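Side-chain contacts in salicylaldehyde dehydrogenase NahF (Pseudomonas putida, PDB 4JZ6), which probably catalyses the NAD+-dependent oxidation of salicylaldehyde to salicylate, a step of naphthalene degradation: residues A[47-52]-A[194-199]; A[62-67]-A[235-240]; A[408-413]-A[436-441]. One frame throughout, in Å; residues are numbered along the deposited sequence.

Contact 1. Residues A[47-52]-A[194-199]; sequences VMTESA and SPATHA
T49 and A196 are joined through one oxygen, OE2 of E106 in helix 96-107. That atom is hydrogen-bonded to T49 OG1 and also to A196 N. The other oxygen of E106, OE1, is hydrogen-bonded to T197 OG1. The same carboxylate therefore ties strand 47-52, of the small four-stranded N-terminal sheet, to the first turn of helix 195-208, which follows strand 186-189 of the six-stranded sheet. The two segments make no direct hydrogen bond; what meets directly is mostly carbon. T49 OG1 lies 3.6 Å from A196 CB. The methyl of T49 goes to the proline side: with CG2 anti to the backbone N (chi1 of -49°, measured to OG1), T49 CG2 sits 3.8 Å from P195 CG. It is also 3.8 Å from A196 CB, so it touches both the proline ring and the alanine methyl. Two residues on, S51 CB packs on P195 CB at 3.7 Å. S51 OG turns to its own chain and bonds to A52 O at 3.3 Å. M48 and T49 both face R39, a classic beta bulge against strand 36-40; of its two residues T49 reaches the helix. The touching residues are all buried. The hydroxyl of T49 is thus satisfied in the interior by E106. If ionised, E106 would probably be favoured by the N-terminal end of helix 195-208, where it accepts from A196 N.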
loop_
_atom_site.group_PDB
_atom_site.type_symbol
_atom_site.label_atom_id
_atom_site.label_comp_id
_atom_site.label_asym_id
_atom_site.label_seq_id
_atom_site.Cartn_x
_atom_site.Cartn_y
_atom_site.Cartn_z
ATOM N N VAL A 47 10.731 39.234 -6.811
ATOM C CA VAL A 47 11.329 37.928 -7.080
ATOM C C VAL A 47 12.151 37.433 -5.892
ATOM O O VAL A 47 13.137 38.058 -5.512
ATOM C CB VAL A 47 12.240 37.969 -8.326
ATOM C CG1 VAL A 47 12.874 36.598 -8.579
ATOM C CG2 VAL A 47 11.458 38.443 -9.541
ATOM N N MET A 48 11.748 36.309 -5.310
ATOM C CA MET A 48 12.494 35.734 -4.200
ATOM C C MET A 48 13.553 34.743 -4.692
ATOM O O MET A 48 14.701 34.770 -4.235
ATOM C CB MET A 48 11.552 35.060 -3.188
ATOM C CG MET A 48 10.626 36.011 -2.427
ATOM S SD MET A 48 11.469 37.482 -1.796
ATOM C CE MET A 48 10.251 38.151 -0.671
ATOM N N THR A 49 13.162 33.875 -5.626
ATOM C CA THR A 49 14.066 32.853 -6.157
ATOM C C THR A 49 13.846 32.612 -7.652
ATOM O O THR A 49 12.708 32.552 -8.121
ATOM C CB THR A 49 13.889 31.513 -5.413
ATOM O OG1 THR A 49 13.911 31.742 -4.001
ATOM C CG2 THR A 49 14.991 30.527 -5.786
ATOM N N GLU A 50 14.943 32.491 -8.395
ATOM C CA GLU A 50 14.887 32.076 -9.792
ATOM C C GLU A 50 15.480 30.672 -9.885
ATOM O O GLU A 50 16.624 30.451 -9.492
ATOM C CB GLU A 50 15.655 33.057 -10.681
ATOM C CG GLU A 50 15.574 32.759 -12.169
ATOM C CD GLU A 50 16.365 33.753 -13.018
ATOM O OE1 GLU A 50 16.976 34.687 -12.450
ATOM O OE2 GLU A 50 16.380 33.602 -14.261
ATOM N N SER A 51 14.696 29.722 -10.382
ATOM C CA SER A 51 15.125 28.326 -10.417
ATOM C C SER A 51 15.183 27.770 -11.840
ATOM O O SER A 51 14.443 28.212 -12.718
ATOM C CB SER A 51 14.206 27.463 -9.544
ATOM O OG SER A 51 14.574 26.089 -9.584
ATOM N N ALA A 52 16.080 26.813 -12.061
ATOM C CA ALA A 52 16.115 26.080 -13.320
ATOM C C ALA A 52 14.781 25.367 -13.503
ATOM O O ALA A 52 14.243 24.794 -12.558
ATOM C CB ALA A 52 17.258 25.081 -13.320
ATOM N N SER A 194 8.871 26.692 -3.217
ATOM C CA SER A 194 9.993 26.527 -2.304
ATOM C C SER A 194 11.284 26.019 -2.975
ATOM O O SER A 194 11.911 25.083 -2.477
ATOM C CB SER A 194 9.571 25.593 -1.164
ATOM O OG SER A 194 10.661 24.817 -0.710
ATOM N N PRO A 195 11.705 26.640 -4.095
ATOM C CA PRO A 195 12.848 26.024 -4.775
ATOM C C PRO A 195 14.200 26.279 -4.106
ATOM O O PRO A 195 15.089 25.433 -4.216
ATOM C CB PRO A 195 12.806 26.660 -6.165
ATOM C CG PRO A 195 12.206 27.973 -5.942
ATOM C CD PRO A 195 11.189 27.795 -4.851
ATOM N N ALA A 196 14.361 27.412 -3.432
ATOM C CA ALA A 196 15.623 27.694 -2.756
ATOM C C ALA A 196 15.808 26.791 -1.543
ATOM O O ALA A 196 16.913 26.317 -1.271
ATOM C CB ALA A 196 15.708 29.153 -2.351
ATOM N N THR A 197 14.721 26.553 -0.819
ATOM C CA THR A 197 14.770 25.718 0.373
ATOM C C THR A 197 15.059 24.264 0.029
ATOM O O THR A 197 15.855 23.601 0.693
ATOM C CB THR A 197 13.450 25.773 1.138
ATOM O OG1 THR A 197 12.947 27.110 1.121
ATOM C CG2 THR A 197 13.657 25.328 2.574
ATOM N N HIS A 198 14.398 23.771 -1.012
ATOM C CA HIS A 198 14.582 22.392 -1.447
ATOM C C HIS A 198 15.952 22.169 -2.093
ATOM O O HIS A 198 16.536 21.091 -1.987
ATOM C CB HIS A 198 13.451 21.987 -2.387
ATOM C CG HIS A 198 12.147 21.788 -1.690
ATOM N ND1 HIS A 198 10.947 21.692 -2.360
ATOM C CD2 HIS A 198 11.854 21.653 -0.373
ATOM C CE1 HIS A 198 9.971 21.510 -1.488
ATOM N NE2 HIS A 198 10.495 21.482 -0.276
ATOM N N ALA A 199 16.468 23.190 -2.765
ATOM C CA ALA A 199 17.822 23.103 -3.281
ATOM C C ALA A 199 18.784 23.057 -2.096
ATOM O O ALA A 199 19.745 22.284 -2.093
ATOM C CB ALA A 199 18.127 24.277 -4.177
#

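Contact 2. Residues A[62-67]-A[235-240]; sequences AAQAAE and AKEIRR. With SO4 (sulfate ion), chain D.
The carboxylate of E237 faces two flat groups on helix 56-73 without stacking on either. Its plane is turned 74° against the carboxylate of E67 and 56° against the amide of Q64. Further along 235-240, R239 and R240 both hold the same sulfate ion, each at an edge of its guanidinium. Segment 235-240 lies in the loop between helix 225-233 and strand 240-244 of the six-stranded sheet, and helix 56-73 packs against it. Contact between the segments is made by the carbon part of E237. E237 CG lies on E67 CB at 3.7 Å, the two side chains crossing at about a right angle. E237 CB meets A63 CB at 4.0 Å. A bend in E237 at chi2 (87°) swings its carboxylate towards Q64, and OE2 comes to 3.5 Å from Q64 CG. The acid ends of E67 and E237 stay apart, with E67 OE1 6.2 Å from E237 OE2. The sulfate probably comes from the crystallisation liquor. R239 NH2 gives it a bond of 2.9 Å to O3. R240 grips it twice, with NE 2.6 Å from O4 and NH2 3.2 Å from O2. K467 N of the second subunit also bonds this sulfate, so the ion lies at the subunit interface. R239 NH2 has a salt bridge to E485 as well, and R240 NH1 is hydrogen-bonded to E482 O. The chemistry is divided along the loop: apolar carbons hold it to the helix, the two acid groups, probably both charged, lie apart there, and the arginines gather anions at its far end.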
loop_
_atom_site.group_PDB
_atom_site.type_symbol
_atom_site.label_atom_id
_atom_site.label_comp_id
_atom_site.label_asym_id
_atom_site.label_seq_id
_atom_site.Cartn_x
_atom_site.Cartn_y
_atom_site.Cartn_z
ATOM N N ALA A 62 17.407 12.160 -14.518
ATOM C CA ALA A 62 17.429 12.016 -13.067
ATOM C C ALA A 62 17.143 10.575 -12.652
ATOM O O ALA A 62 17.788 10.034 -11.749
ATOM C CB ALA A 62 16.423 12.966 -12.428
ATOM N N ALA A 63 16.175 9.953 -13.313
ATOM C CA ALA A 63 15.813 8.582 -12.992
ATOM C C ALA A 63 16.942 7.629 -13.360
ATOM O O ALA A 63 17.284 6.722 -12.592
ATOM C CB ALA A 63 14.541 8.193 -13.708
ATOM N N GLN A 64 17.516 7.842 -14.539
ATOM C CA GLN A 64 18.616 7.012 -15.013
ATOM C C GLN A 64 19.804 7.094 -14.059
ATOM O O GLN A 64 20.392 6.071 -13.695
ATOM C CB GLN A 64 19.010 7.401 -16.442
ATOM C CG GLN A 64 17.955 7.011 -17.484
ATOM C CD GLN A 64 18.206 7.621 -18.856
ATOM O OE1 GLN A 64 19.015 8.541 -19.008
ATOM N NE2 GLN A 64 17.506 7.108 -19.862
ATOM N N ALA A 65 20.134 8.312 -13.639
ATOM C CA ALA A 65 21.165 8.517 -12.627
ATOM C C ALA A 65 20.846 7.730 -11.352
ATOM O O ALA A 65 21.701 7.021 -10.825
ATOM C CB ALA A 65 21.318 9.997 -12.317
ATOM N N ALA A 66 19.612 7.850 -10.871
ATOM C CA ALA A 66 19.198 7.148 -9.662
ATOM C C ALA A 66 19.311 5.634 -9.827
ATOM O O ALA A 66 19.794 4.938 -8.929
ATOM C CB ALA A 66 17.784 7.536 -9.271
ATOM N N GLU A 67 18.864 5.133 -10.976
ATOM C CA GLU A 67 18.939 3.704 -11.273
ATOM C C GLU A 67 20.387 3.230 -11.264
ATOM O O GLU A 67 20.723 2.231 -10.625
ATOM C CB GLU A 67 18.279 3.398 -12.623
ATOM C CG GLU A 67 18.409 1.952 -13.091
ATOM C CD GLU A 67 17.288 1.053 -12.597
ATOM O OE1 GLU A 67 16.984 0.057 -13.287
ATOM O OE2 GLU A 67 16.710 1.330 -11.525
ATOM N N ALA A 235 8.139 5.817 -15.853
ATOM C CA ALA A 235 9.535 5.432 -16.047
ATOM C C ALA A 235 9.857 4.085 -15.403
ATOM O O ALA A 235 9.582 3.875 -14.221
ATOM C CB ALA A 235 10.461 6.506 -15.508
ATOM N N LYS A 236 10.455 3.189 -16.185
ATOM C CA LYS A 236 10.804 1.853 -15.712
ATOM C C LYS A 236 11.747 1.878 -14.513
ATOM O O LYS A 236 11.743 0.952 -13.697
ATOM C CB LYS A 236 11.431 1.031 -16.842
ATOM C CG LYS A 236 10.435 0.527 -17.877
ATOM C CD LYS A 236 9.561 -0.599 -17.322
ATOM C CE LYS A 236 8.505 -1.052 -18.332
ATOM N NZ LYS A 236 9.081 -1.503 -19.635
ATOM N N GLU A 237 12.548 2.939 -14.408
ATOM C CA GLU A 237 13.529 3.054 -13.333
ATOM C C GLU A 237 12.874 3.284 -11.977
ATOM O O GLU A 237 13.340 2.770 -10.958
ATOM C CB GLU A 237 14.519 4.187 -13.622
ATOM C CG GLU A 237 15.391 3.976 -14.851
ATOM C CD GLU A 237 14.739 4.464 -16.130
ATOM O OE1 GLU A 237 13.506 4.674 -16.133
ATOM O OE2 GLU A 237 15.467 4.645 -17.133
ATOM N N ILE A 238 11.798 4.065 -11.972
ATOM C CA ILE A 238 11.092 4.409 -10.735
ATOM C C ILE A 238 10.249 3.241 -10.203
ATOM O O ILE A 238 9.347 2.751 -10.889
ATOM C CB ILE A 238 10.200 5.647 -10.947
ATOM C CG1 ILE A 238 11.070 6.892 -11.142
ATOM C CG2 ILE A 238 9.249 5.834 -9.782
ATOM C CD1 ILE A 238 12.055 7.120 -10.020
ATOM N N ARG A 239 10.541 2.797 -8.986
ATOM C CA ARG A 239 9.907 1.591 -8.457
ATOM C C ARG A 239 8.705 1.877 -7.562
ATOM O O ARG A 239 7.682 1.202 -7.660
ATOM C CB ARG A 239 10.928 0.733 -7.714
ATOM C CG ARG A 239 12.020 0.178 -8.609
ATOM C CD ARG A 239 11.479 -0.901 -9.535
ATOM N NE ARG A 239 10.836 -1.980 -8.788
ATOM C CZ ARG A 239 11.488 -2.998 -8.230
ATOM N NH1 ARG A 239 12.811 -3.083 -8.331
ATOM N NH2 ARG A 239 10.816 -3.933 -7.568
ATOM N N ARG A 240 8.835 2.865 -6.679
ATOM C CA ARG A 240 7.732 3.271 -5.813
ATOM C C ARG A 240 7.647 4.789 -5.748
ATOM O O ARG A 240 8.589 5.493 -6.119
ATOM C CB ARG A 240 7.872 2.677 -4.406
ATOM C CG ARG A 240 7.690 1.167 -4.351
ATOM C CD ARG A 240 7.922 0.598 -2.953
ATOM N NE ARG A 240 7.921 -0.865 -2.971
ATOM C CZ ARG A 240 8.058 -1.642 -1.898
ATOM N NH1 ARG A 240 8.211 -1.109 -0.692
ATOM N NH2 ARG A 240 8.043 -2.966 -2.035
HETATM S S SO4 D . 7.661 -3.058 -5.772
HETATM O O1 SO4 D . 6.212 -2.960 -5.603
HETATM O O2 SO4 D . 8.149 -4.161 -4.951
HETATM O O3 SO4 D . 7.984 -3.301 -7.179
HETATM O O4 SO4 D . 8.283 -1.808 -5.338
#

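Contact 3. Residues A[408-413]-A[436-441]. With SO4 (sulfate ion), chain F.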
loop_
_atom_site.group_PDB
_atom_site.type_symbol
_atom_site.label_atom_id
_atom_site.label_comp_id
_atom_site.label_asym_id
_atom_site.label_seq_id
_atom_site.Cartn_x
_atom_site.Cartn_y
_atom_site.Cartn_z
ATOM N N LYS A 408 -23.926 17.899 20.940
ATOM C CA LYS A 408 -24.465 17.480 22.223
ATOM C C LYS A 408 -24.102 16.032 22.507
ATOM O O LYS A 408 -24.674 15.112 21.927
ATOM C CB LYS A 408 -25.986 17.660 22.257
ATOM C CG LYS A 408 -26.425 19.094 22.507
ATOM C CD LYS A 408 -27.664 19.460 21.696
ATOM C CE LYS A 408 -28.035 20.931 21.884
ATOM N NZ LYS A 408 -29.234 21.326 21.086
ATOM N N GLY A 409 -23.140 15.831 23.395
ATOM C CA GLY A 409 -22.852 14.501 23.884
ATOM C C GLY A 409 -21.677 13.815 23.221
ATOM O O GLY A 409 -21.236 14.187 22.129
ATOM N N GLU A 410 -21.185 12.786 23.901
ATOM C CA GLU A 410 -20.022 12.031 23.472
ATOM C C GLU A 410 -20.258 11.324 22.144
ATOM O O GLU A 410 -19.380 11.301 21.275
ATOM C CB GLU A 410 -19.667 11.023 24.558
ATOM C CG GLU A 410 -18.750 9.910 24.127
ATOM C CD GLU A 410 -18.528 8.922 25.244
ATOM O OE1 GLU A 410 -17.860 7.891 25.012
ATOM O OE2 GLU A 410 -19.026 9.183 26.361
ATOM N N ALA A 411 -21.450 10.755 21.989
ATOM C CA ALA A 411 -21.783 10.018 20.776
ATOM C C ALA A 411 -21.779 10.925 19.547
ATOM O O ALA A 411 -21.177 10.585 18.526
ATOM C CB ALA A 411 -23.120 9.315 20.927
ATOM N N GLU A 412 -22.439 12.077 19.656
ATOM C CA GLU A 412 -22.534 13.012 18.535
ATOM C C GLU A 412 -21.160 13.567 18.166
ATOM O O GLU A 412 -20.883 13.826 16.994
ATOM C CB GLU A 412 -23.527 14.148 18.825
ATOM C CG GLU A 412 -23.742 15.080 17.631
ATOM C CD GLU A 412 -24.611 16.288 17.948
ATOM O OE1 GLU A 412 -24.884 16.544 19.139
ATOM O OE2 GLU A 412 -25.018 16.989 16.998
ATOM N N ALA A 413 -20.300 13.732 19.167
ATOM C CA ALA A 413 -18.930 14.170 18.926
ATOM C C ALA A 413 -18.197 13.176 18.029
ATOM O O ALA A 413 -17.574 13.558 17.037
ATOM C CB ALA A 413 -18.186 14.349 20.238
ATOM N N ALA A 436 -12.414 10.340 27.277
ATOM C CA ALA A 436 -11.636 10.879 26.166
ATOM C C ALA A 436 -11.034 9.752 25.323
ATOM O O ALA A 436 -10.981 9.838 24.095
ATOM C CB ALA A 436 -10.548 11.809 26.682
ATOM N N LEU A 437 -10.616 8.683 25.997
ATOM C CA LEU A 437 -10.068 7.505 25.331
ATOM C C LEU A 437 -11.105 6.780 24.473
ATOM O O LEU A 437 -10.788 6.335 23.369
ATOM C CB LEU A 437 -9.457 6.544 26.354
ATOM C CG LEU A 437 -8.022 6.862 26.792
ATOM C CD1 LEU A 437 -7.641 6.077 28.034
ATOM C CD2 LEU A 437 -7.054 6.567 25.667
ATOM N N ARG A 438 -12.333 6.662 24.982
ATOM C CA ARG A 438 -13.430 6.044 24.233
ATOM C C ARG A 438 -13.603 6.711 22.879
ATOM O O ARG A 438 -13.582 6.050 21.839
ATOM C CB ARG A 438 -14.754 6.149 24.994
ATOM C CG ARG A 438 -14.853 5.316 26.242
ATOM C CD ARG A 438 -16.287 5.317 26.728
ATOM N NE ARG A 438 -16.385 5.618 28.151
ATOM C CZ ARG A 438 -16.952 6.711 28.647
ATOM N NH1 ARG A 438 -17.486 7.611 27.839
ATOM N NH2 ARG A 438 -16.992 6.901 29.957
ATOM N N VAL A 439 -13.776 8.028 22.898
ATOM C CA VAL A 439 -13.894 8.769 21.652
ATOM C C VAL A 439 -12.578 8.697 20.873
ATOM O O VAL A 439 -12.574 8.462 19.662
ATOM C CB VAL A 439 -14.390 10.230 21.871
ATOM C CG1 VAL A 439 -14.606 10.500 23.336
ATOM C CG2 VAL A 439 -13.438 11.244 21.255
ATOM N N GLY A 440 -11.464 8.858 21.577
ATOM C CA GLY A 440 -10.164 8.810 20.937
ATOM C C GLY A 440 -9.980 7.528 20.151
ATOM O O GLY A 440 -9.467 7.530 19.032
ATOM N N MET A 441 -10.429 6.424 20.730
ATOM C CA MET A 441 -10.239 5.129 20.104
ATOM C C MET A 441 -11.259 4.845 19.004
ATOM O O MET A 441 -10.996 4.058 18.092
ATOM C CB MET A 441 -10.232 4.038 21.167
ATOM C CG MET A 441 -8.880 3.909 21.841
ATOM S SD MET A 441 -8.862 2.633 23.091
ATOM C CE MET A 441 -9.497 3.518 24.503
HETATM S S SO4 F . -23.898 11.093 25.522
HETATM O O1 SO4 F . -23.057 9.963 25.903
HETATM O O2 SO4 F . -25.262 10.838 25.981
HETATM O O3 SO4 F . -23.400 12.312 26.166
HETATM O O4 SO4 F . -23.888 11.230 24.066
#
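Helices 410-418 and 433-442 come together near their first and middle turns, with E410 CA 7.2 Å from V439 CA. They are the connecting helices of two successive beta-alpha-beta crossovers, 401-407 to 425-429 and 425-429 to 447-450, in the seven-stranded mixed sheet. Both rest on this sheet: A413 and V439 each touch I275 of strand 273-276, and V439 also touches V428. A salt bridge closes the outer side of the helix pair. R438 NH1 sits in the fork of the E410 carboxylate, 2.7 Å from OE2. The same nitrogen donates a hydrogen bond to E410 OE1, 2.9 Å long, on the syn side. R438 NH1 is 19° out of the carboxylate plane, while E410 OE1 lies in the guanidinium plane. The two planar groups are nearly coplanar, 18° apart, and the carboxylate lies at the edge of the guanidinium. E410 gets there with CG anti to its N (chi1 163°) and an extended chain, while R438 bends at chi3. E410 OE1 also lies over the arginine stem, 3.5 Å from R438 CD. Nearer the helix backbones, E410 CG lies 4.3 Å from V439 CG1. A sulfate ion, probably from the crystallisation liquor, sits at the start of helix 410-418, where backbone N-H groups would favour an anion. G409 holds the N-cap position, and its N is hydrogen-bonded to D310 OD2. A411 N bonds to sulfate O4 at 3.2 Å, while E410 N makes a weak bond of 3.2 Å to sulfate O3.

In the fold
From the N terminus, strand 47-52 opens contact 1 and helix 56-73 follows it with contact 2. Contact 1 closes first, at helix 195-208. Contact 2 closes later, at the loop before strand 240-244, so the two cross along the chain. Their nearest atoms are still about 12 Å apart. Contact 1 ties the small N-terminal sheet to a helix that follows strand 186-189 of the six-stranded sheet. Contact 2 ties helix 56-73 to the approach to another strand of that sheet. Contact 3 comes afterwards, in series, and closes a short loop beside the seven-stranded sheet. It lies on the opposite side of the chain's centre from both, with centres about 45 and 47 Å away.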